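Local coordinates for protein Mos1 transposase (Drosophila mauritiana, PDB 2F7T) that mediates cut-and-paste transposition of the Mos1 mariner element, its catalytic domain having an RNase H-like fold that binds magnesium, at residues Ile34-Glu39 against Leu162-Tyr167. Residues are numbered along the deposited sequence; the frame is centred on the assembly and turned at random.
Sequences IVTGDE and LAPSDY. With MG (magnesium ion), chain B.
Two acidic side chains of the DDD motif, Asp38 and Asp166, meet at about a right angle, with Asp38 OD2 2.5 Å from Asp166 OD1 and their carboxylate planes 60° apart. Asp38 OD1 binds magnesium at 2.2 Å, and Asp131 with four waters completes the shell. The coordination divides the labour of Asp38's short, two-oxygen side chain: OD1 holds the metal while OD2 faces Asp166. Asp166 does not ligate this ion, but probably binds a second one; an alanine here would probably leave Asp38 OD2 without its close neighbour and that likely second site short of a ligand.

Behind the acids the packing is close. Asp38 CB lies 3.6 Å from Ser165 CB, and Ser165 OG sits 3.5 Å from Gly37 C, against the strand backbone. Pro164, first in its helix, needs no N-H bond there and lays CD 4.2 Å from Thr36 OG1. A water donates to this hydroxyl and accepts from backbone Ser165 N (both 2.9 Å); chi1 of -167° puts OG1 anti to the backbone N, where it also hydrogen-bonds to Leu129 O. Ser165 OG accepts from Trp79 NE1.

Strand 34-43, between 72-80 and 127-129, thus receives the first turn of helix 164-178, while Pro164 and Tyr167 pack against helix 211-220.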
loop_
_atom_site.group_PDB
_atom_site.type_symbol
_atom_site.label_atom_id
_atom_site.label_comp_id
_atom_site.label_asym_id
_atom_site.label_seq_id
_atom_site.Cartn_x
_atom_site.Cartn_y
_atom_site.Cartn_z
ATOM N N ILE A 34 25.513 -6.630 -1.397
ATOM C CA ILE A 34 24.550 -5.743 -0.751
ATOM C C ILE A 34 23.928 -6.411 0.452
ATOM O O ILE A 34 23.447 -7.503 0.367
ATOM C CB ILE A 34 23.454 -5.286 -1.721
ATOM C CG1 ILE A 34 24.109 -4.451 -2.828
ATOM C CG2 ILE A 34 22.318 -4.549 -0.916
ATOM C CD1 ILE A 34 23.164 -3.954 -3.950
ATOM N N VAL A 35 23.997 -5.747 1.591
ATOM C CA VAL A 35 23.190 -6.075 2.753
ATOM C C VAL A 35 22.272 -4.878 2.908
ATOM O O VAL A 35 22.696 -3.677 2.805
ATOM C CB VAL A 35 24.125 -6.178 4.018
ATOM C CG1 VAL A 35 23.302 -6.447 5.319
ATOM C CG2 VAL A 35 25.164 -7.317 3.762
ATOM N N THR A 36 20.985 -5.166 3.113
ATOM C CA THR A 36 19.986 -4.114 3.153
ATOM C C THR A 36 18.978 -4.363 4.272
ATOM O O THR A 36 18.864 -5.455 4.779
ATOM C CB THR A 36 19.337 -3.999 1.769
ATOM O OG1 THR A 36 18.596 -2.782 1.720
ATOM C CG2 THR A 36 18.203 -5.161 1.485
ATOM N N GLY A 37 18.324 -3.325 4.740
ATOM C CA GLY A 37 17.466 -3.462 5.893
ATOM C C GLY A 37 16.468 -2.337 5.976
ATOM O O GLY A 37 16.649 -1.311 5.323
ATOM N N ASP A 38 15.407 -2.536 6.757
ATOM C CA ASP A 38 14.396 -1.510 7.021
ATOM C C ASP A 38 13.570 -1.940 8.218
ATOM O O ASP A 38 13.645 -3.112 8.669
ATOM C CB ASP A 38 13.422 -1.434 5.850
ATOM C CG ASP A 38 12.673 -0.078 5.790
ATOM O OD1 ASP A 38 13.090 0.901 6.484
ATOM O OD2 ASP A 38 11.673 0.089 5.060
ATOM N N GLU A 39 12.768 -0.995 8.717
ATOM C CA GLU A 39 11.896 -1.192 9.902
ATOM C C GLU A 39 10.460 -1.247 9.409
ATOM O O GLU A 39 10.095 -0.514 8.470
ATOM C CB GLU A 39 11.976 0.023 10.833
ATOM C CG GLU A 39 13.279 0.169 11.598
ATOM C CD GLU A 39 14.361 0.966 10.840
ATOM O OE1 GLU A 39 15.448 1.290 11.427
ATOM O OE2 GLU A 39 14.115 1.318 9.634
ATOM N N LEU A 162 12.726 1.741 -4.490
ATOM C CA LEU A 162 14.119 1.413 -4.795
ATOM C C LEU A 162 14.857 0.724 -3.622
ATOM O O LEU A 162 16.054 0.466 -3.718
ATOM C CB LEU A 162 14.871 2.666 -5.191
ATOM C CG LEU A 162 14.361 3.508 -6.404
ATOM C CD1 LEU A 162 15.263 4.783 -6.417
ATOM C CD2 LEU A 162 14.384 2.701 -7.712
ATOM N N ALA A 163 14.090 0.439 -2.552
ATOM C CA ALA A 163 14.512 -0.193 -1.336
ATOM C C ALA A 163 14.040 -1.657 -1.398
ATOM O O ALA A 163 12.873 -1.909 -1.260
ATOM C CB ALA A 163 13.840 0.549 -0.139
ATOM N N PRO A 164 14.904 -2.653 -1.603
ATOM C CA PRO A 164 14.410 -4.015 -1.698
ATOM C C PRO A 164 13.582 -4.493 -0.471
ATOM O O PRO A 164 12.721 -5.370 -0.614
ATOM C CB PRO A 164 15.685 -4.853 -1.898
ATOM C CG PRO A 164 16.702 -3.870 -2.454
ATOM C CD PRO A 164 16.368 -2.575 -1.778
ATOM N N SER A 165 13.851 -3.965 0.718
ATOM C CA SER A 165 13.060 -4.372 1.864
ATOM C C SER A 165 11.594 -4.017 1.715
ATOM O O SER A 165 10.736 -4.746 2.261
ATOM C CB SER A 165 13.553 -3.726 3.138
ATOM O OG SER A 165 14.884 -4.131 3.438
ATOM N N ASP A 166 11.312 -2.921 0.995
ATOM C CA ASP A 166 9.973 -2.427 0.876
ATOM C C ASP A 166 9.329 -3.044 -0.328
ATOM O O ASP A 166 8.328 -3.663 -0.176
ATOM C CB ASP A 166 9.965 -0.906 0.790
ATOM C CG ASP A 166 10.546 -0.262 2.057
ATOM O OD1 ASP A 166 10.458 -0.854 3.137
ATOM O OD2 ASP A 166 11.176 0.782 2.098
ATOM N N TYR A 167 9.922 -2.914 -1.526
ATOM C CA TYR A 167 9.246 -3.407 -2.732
ATOM C C TYR A 167 9.234 -4.894 -2.813
ATOM O O TYR A 167 8.389 -5.439 -3.494
ATOM C CB TYR A 167 9.785 -2.773 -4.053
ATOM C CG TYR A 167 11.180 -3.209 -4.454
ATOM C CD1 TYR A 167 12.295 -2.345 -4.311
ATOM C CD2 TYR A 167 11.395 -4.455 -4.966
ATOM C CE1 TYR A 167 13.561 -2.780 -4.692
ATOM C CE2 TYR A 167 12.694 -4.915 -5.299
ATOM C CZ TYR A 167 13.748 -4.066 -5.142
ATOM O OH TYR A 167 14.976 -4.487 -5.590
HETATM MG MG MG B . 12.453 3.000 6.527
HETATM O O HOH W 1 15.797 -2.177 1.838
HETATM O O HOH W 2 11.030 2.416 5.123
HETATM O O HOH W 3 11.193 2.282 7.898
HETATM O O HOH W 4 13.628 3.640 8.091
HETATM O O HOH W 5 11.562 5.019 6.766
#